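Local atomic coordinates of probable hydrolase (Pseudomonas aeruginosa, PDB entry 3OM8), a protein that probably hydrolyses an ester or lactone bond as an alpha/beta hydrolase, perhaps that of 3-oxoadipate enol-lactone. Residues T126-A134 with V195-L204. Sequence-based numbering, arbitrary orientation.
Sequences TSAWLGPAA and VRDTDLRAQL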
ATOM      1  N   THR B 126       3.666 -11.364   6.268  1.00 45.28           N
ATOM      2  CA  THR B 126       3.935 -11.746   7.636  1.00 44.52           C
ATOM      3  C   THR B 126       3.071 -10.952   8.600  1.00 48.39           C
ATOM      4  O   THR B 126       2.155 -10.232   8.193  1.00 52.80           O
ATOM      5  CB  THR B 126       5.421 -11.570   7.996  1.00 43.78           C
ATOM      6  OG1 THR B 126       5.688 -12.218   9.251  1.00 44.71           O
ATOM      7  CG2 THR B 126       5.776 -10.092   8.101  1.00 36.70           C
ATOM      8  N   SER B 127       3.374 -11.086   9.884  1.00 45.86           N
ATOM      9  CA  SER B 127       2.541 -10.502  10.913  1.00 44.93           C
ATOM     10  C   SER B 127       3.297 -10.411  12.226  1.00 51.50           C
ATOM     11  O   SER B 127       4.275 -11.126  12.442  1.00 55.10           O
ATOM     12  CB  SER B 127       1.278 -11.344  11.081  1.00 42.39           C
ATOM     13  OG  SER B 127       0.613 -11.030  12.286  1.00 46.89           O
ATOM     14  N   ALA B 128       2.840  -9.521  13.098  1.00 50.75           N
ATOM     15  CA  ALA B 128       3.411  -9.385  14.428  1.00 51.14           C
ATOM     16  C   ALA B 128       2.562 -10.109  15.468  1.00 53.77           C
ATOM     17  O   ALA B 128       2.947 -10.204  16.630  1.00 57.10           O
ATOM     18  CB  ALA B 128       3.552  -7.925  14.795  1.00 45.15           C
ATOM     19  N   TRP B 129       1.406 -10.615  15.052  1.00 47.04           N
ATOM     20  CA  TRP B 129       0.505 -11.289  15.981  1.00 47.59           C
ATOM     21  C   TRP B 129      -0.602 -12.020  15.247  1.00 50.64           C
ATOM     22  O   TRP B 129      -1.431 -11.401  14.583  1.00 48.42           O
ATOM     23  CB  TRP B 129      -0.091 -10.303  16.986  1.00 50.14           C
ATOM     24  CG  TRP B 129      -1.195 -10.887  17.833  1.00 52.70           C
ATOM     25  CD1 TRP B 129      -1.058 -11.755  18.882  1.00 51.14           C
ATOM     26  CD2 TRP B 129      -2.602 -10.632  17.703  1.00 51.60           C
ATOM     27  NE1 TRP B 129      -2.291 -12.051  19.409  1.00 55.53           N
ATOM     28  CE2 TRP B 129      -3.254 -11.374  18.704  1.00 59.16           C
ATOM     29  CE3 TRP B 129      -3.370  -9.844  16.839  1.00 60.07           C
ATOM     30  CZ2 TRP B 129      -4.641 -11.357  18.863  1.00 60.71           C
ATOM     31  CZ3 TRP B 129      -4.745  -9.824  16.998  1.00 60.41           C
ATOM     32  CH2 TRP B 129      -5.366 -10.579  18.001  1.00 63.41           C
ATOM     33  N   LEU B 130      -0.612 -13.344  15.385  1.00 47.75           N
ATOM     34  CA  LEU B 130      -1.557 -14.187  14.668  1.00 53.43           C
ATOM     35  C   LEU B 130      -2.578 -14.871  15.585  1.00 59.10           C
ATOM     36  O   LEU B 130      -3.182 -15.872  15.207  1.00 62.27           O
ATOM     37  CB  LEU B 130      -0.802 -15.213  13.815  1.00 52.61           C
ATOM     38  CG  LEU B 130       0.006 -14.586  12.671  1.00 48.22           C
ATOM     39  CD1 LEU B 130       0.935 -15.593  12.008  1.00 49.83           C
ATOM     40  CD2 LEU B 130      -0.933 -13.994  11.645  1.00 46.98           C
ATOM     41  N   GLY B 131      -2.773 -14.319  16.783  1.00 58.07           N
ATOM     42  CA  GLY B 131      -3.768 -14.823  17.718  1.00 54.39           C
ATOM     43  C   GLY B 131      -5.184 -14.684  17.185  1.00 55.38           C
ATOM     44  O   GLY B 131      -5.382 -14.160  16.083  1.00 53.05           O
ATOM     45  N   PRO B 132      -6.185 -15.148  17.956  1.00 54.35           N
ATOM     46  CA  PRO B 132      -6.067 -15.774  19.280  1.00 56.20           C
ATOM     47  C   PRO B 132      -5.241 -17.063  19.235  1.00 56.90           C
ATOM     48  O   PRO B 132      -5.211 -17.735  18.203  1.00 57.91           O
ATOM     49  CB  PRO B 132      -7.524 -16.092  19.645  1.00 46.86           C
ATOM     50  CG  PRO B 132      -8.344 -15.173  18.806  1.00 48.42           C
ATOM     51  CD  PRO B 132      -7.588 -15.079  17.516  1.00 52.06           C
ATOM     52  N   ALA B 133      -4.577 -17.397  20.337  1.00 55.76           N
ATOM     53  CA  ALA B 133      -3.700 -18.577  20.383  1.00 64.65           C
ATOM     54  C   ALA B 133      -4.427 -19.920  20.196  1.00 63.96           C
ATOM     55  O   ALA B 133      -3.837 -20.888  19.709  1.00 58.44           O
ATOM     56  CB  ALA B 133      -2.883 -18.580  21.673  1.00 66.86           C
ATOM     57  N   ALA B 134      -5.705 -19.966  20.562  1.00 67.53           N
ATOM     58  CA  ALA B 134      -6.490 -21.208  20.505  1.00 74.78           C
ATOM     59  C   ALA B 134      -6.346 -21.974  19.194  1.00 70.62           C
ATOM     60  O   ALA B 134      -6.159 -23.182  19.183  1.00 75.64           O
ATOM     61  CB  ALA B 134      -7.965 -20.925  20.778  1.00 80.16           C
ATOM     62  N   VAL B 195       4.702 -19.563  16.692  1.00 49.01           N
ATOM     63  CA  VAL B 195       3.693 -18.615  16.229  1.00 54.74           C
ATOM     64  C   VAL B 195       2.670 -18.305  17.317  1.00 56.06           C
ATOM     65  O   VAL B 195       2.365 -17.147  17.592  1.00 52.80           O
ATOM     66  CB  VAL B 195       2.936 -19.163  15.011  1.00 48.32           C
ATOM     67  CG1 VAL B 195       1.814 -18.233  14.645  1.00 48.00           C
ATOM     68  CG2 VAL B 195       3.877 -19.356  13.846  1.00 43.40           C
ATOM     69  N   ARG B 196       2.141 -19.355  17.933  1.00 50.93           N
ATOM     70  CA  ARG B 196       1.149 -19.218  18.994  1.00 55.88           C
ATOM     71  C   ARG B 196       1.573 -18.233  20.079  1.00 57.47           C
ATOM     72  O   ARG B 196       0.780 -17.401  20.510  1.00 53.50           O
ATOM     73  CB  ARG B 196       0.852 -20.588  19.619  1.00 52.61           C
ATOM     74  CG  ARG B 196      -0.152 -20.562  20.757  1.00 56.74           C
ATOM     75  CD  ARG B 196      -0.016 -21.826  21.620  1.00 58.69           C
ATOM     76  NE  ARG B 196       1.345 -21.943  22.135  1.00 56.17           N
ATOM     77  CZ  ARG B 196       1.954 -23.084  22.438  1.00 59.89           C
ATOM     78  NH1 ARG B 196       1.333 -24.251  22.294  1.00 61.79           N
ATOM     79  NH2 ARG B 196       3.200 -23.052  22.884  1.00 55.74           N
ATOM     80  N   ASP B 197       2.826 -18.325  20.514  1.00 58.27           N
ATOM     81  CA  ASP B 197       3.302 -17.530  21.644  1.00 58.00           C
ATOM     82  C   ASP B 197       3.694 -16.111  21.266  1.00 60.33           C
ATOM     83  O   ASP B 197       4.137 -15.335  22.107  1.00 64.54           O
ATOM     84  CB  ASP B 197       4.492 -18.219  22.308  1.00 56.70           C
ATOM     85  CG  ASP B 197       4.126 -19.571  22.908  1.00 63.26           C
ATOM     86  OD1 ASP B 197       2.919 -19.813  23.161  1.00 57.29           O
ATOM     87  OD2 ASP B 197       5.053 -20.386  23.130  1.00 64.78           O
ATOM     88  N   THR B 198       3.530 -15.765  19.998  1.00 60.32           N
ATOM     89  CA  THR B 198       4.063 -14.507  19.499  1.00 53.97           C
ATOM     90  C   THR B 198       3.077 -13.342  19.495  1.00 51.71           C
ATOM     91  O   THR B 198       2.017 -13.417  18.871  1.00 51.30           O
ATOM     92  CB  THR B 198       4.599 -14.682  18.077  1.00 54.92           C
ATOM     93  OG1 THR B 198       5.736 -15.550  18.111  1.00 59.69           O
ATOM     94  CG2 THR B 198       4.996 -13.332  17.492  1.00 50.39           C
ATOM     95  N   ASP B 199       3.434 -12.269  20.194  1.00 49.91           N
ATOM     96  CA  ASP B 199       2.776 -10.979  19.996  1.00 56.99           C
ATOM     97  C   ASP B 199       3.794  -9.834  20.061  1.00 56.80           C
ATOM     98  O   ASP B 199       4.119  -9.346  21.138  1.00 54.87           O
ATOM     99  CB  ASP B 199       1.650 -10.752  21.008  1.00 57.99           C
ATOM    100  CG  ASP B 199       0.838  -9.494  20.697  1.00 61.76           C
ATOM    101  OD1 ASP B 199       1.133  -8.827  19.687  1.00 60.51           O
ATOM    102  OD2 ASP B 199      -0.102  -9.174  21.450  1.00 64.66           O
ATOM    103  N   LEU B 200       4.291  -9.405  18.904  1.00 56.62           N
ATOM    104  CA  LEU B 200       5.328  -8.379  18.863  1.00 50.86           C
ATOM    105  C   LEU B 200       4.783  -6.952  18.736  1.00 53.50           C
ATOM    106  O   LEU B 200       5.548  -5.995  18.790  1.00 60.04           O
ATOM    107  CB  LEU B 200       6.329  -8.674  17.739  1.00 41.11           C
ATOM    108  CG  LEU B 200       6.970 -10.056  17.839  1.00 50.11           C
ATOM    109  CD1 LEU B 200       7.986 -10.278  16.739  1.00 51.12           C
ATOM    110  CD2 LEU B 200       7.617 -10.239  19.222  1.00 46.87           C
ATOM    111  N   ARG B 201       3.470  -6.814  18.584  1.00 51.22           N
ATOM    112  CA  ARG B 201       2.862  -5.516  18.253  1.00 51.25           C
ATOM    113  C   ARG B 201       3.383  -4.339  19.094  1.00 56.30           C
ATOM    114  O   ARG B 201       3.770  -3.309  18.556  1.00 59.94           O
ATOM    115  CB  ARG B 201       1.330  -5.592  18.322  1.00 54.08           C
ATOM    116  CG  ARG B 201       0.681  -6.512  17.278  1.00 57.65           C
ATOM    117  CD  ARG B 201      -0.822  -6.666  17.518  1.00 53.08           C
ATOM    118  NE  ARG B 201      -1.097  -7.343  18.784  1.00 56.93           N
ATOM    119  CZ  ARG B 201      -2.300  -7.434  19.344  1.00 61.19           C
ATOM    120  NH1 ARG B 201      -3.356  -6.883  18.757  1.00 56.22           N
ATOM    121  NH2 ARG B 201      -2.448  -8.073  20.503  1.00 64.70           N
ATOM    122  N   ALA B 202       3.412  -4.500  20.409  1.00 63.12           N
ATOM    123  CA  ALA B 202       3.803  -3.414  21.302  1.00 61.33           C
ATOM    124  C   ALA B 202       5.309  -3.131  21.292  1.00 62.58           C
ATOM    125  O   ALA B 202       5.768  -2.150  21.881  1.00 65.47           O
ATOM    126  CB  ALA B 202       3.329  -3.714  22.724  1.00 58.20           C
ATOM    127  N   GLN B 203       6.071  -3.987  20.619  1.00 55.48           N
ATOM    128  CA  GLN B 203       7.523  -3.892  20.629  1.00 50.47           C
ATOM    129  C   GLN B 203       8.075  -3.327  19.327  1.00 56.91           C
ATOM    130  O   GLN B 203       9.222  -2.879  19.280  1.00 60.12           O
ATOM    131  CB  GLN B 203       8.139  -5.269  20.864  1.00 57.13           C
ATOM    132  CG  GLN B 203       7.736  -5.931  22.180  1.00 60.23           C
ATOM    133  CD  GLN B 203       8.135  -7.393  22.238  1.00 65.20           C
ATOM    134  OE1 GLN B 203       7.281  -8.277  22.309  1.00 67.50           O
ATOM    135  NE2 GLN B 203       9.437  -7.656  22.203  1.00 64.42           N
ATOM    136  N   LEU B 204       7.268  -3.356  18.271  1.00 49.89           N
ATOM    137  CA  LEU B 204       7.736  -2.926  16.957  1.00 50.04           C
ATOM    138  C   LEU B 204       8.364  -1.524  16.978  1.00 56.53           C
ATOM    139  O   LEU B 204       9.391  -1.291  16.336  1.00 54.68           O
ATOM    140  CB  LEU B 204       6.599  -2.980  15.939  1.00 51.09           C
ATOM    141  CG  LEU B 204       6.012  -4.366  15.685  1.00 50.71           C
ATOM    142  CD1 LEU B 204       5.001  -4.295  14.560  1.00 43.27           C
ATOM    143  CD2 LEU B 204       7.121  -5.369  15.373  1.00 46.22           C
TER
HETATM  144  O   HOH W   1       0.426 -14.933  17.453  1.00 50.04           O
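R201 lays its guanidinium flat on the indole of W129, the two planes 10° apart and CZ 3.9 Å from the centroid of the six-membered ring, a cation-pi stack. Along the arginine chain, CG touches both W129 CB and A128 CB, CD passes W129 CB, and a bend at chi3 (-65°) turns the tip over the ring. NE then sits near W129 CG, CZ above CD2, and NH1 3.5 Å from CE3 of W129. What fixes the rotation of the guanidinium is D199, gripped side-on: R201 NE gives a bond to OD1 of D199 and R201 NH2 one to OD2, each 2.8 Å long, on the syn side but up to 30° out of the carboxylate plane. D199 OD1 also takes the backbone N of R201 from the other face of its plane, closing an Asx turn. On the opposite face of the indole G131 N lies toward the rim, and Y218 of a second subunit packs on W129. Next to the stack, L200 N donates to A128 O at 2.8 Å, while A128 CB rests on L204 CD1 at 3.9 Å. Farther along, a water accepts from L130 N and donates to the carbonyls of V195 and T198, and L130 CD1 meets V195 CG1. The contact ties the loop after strand 118-124 to the chain leaving helix 185-196, the two ends of the helical cap inserted into an alpha/beta hydrolase core.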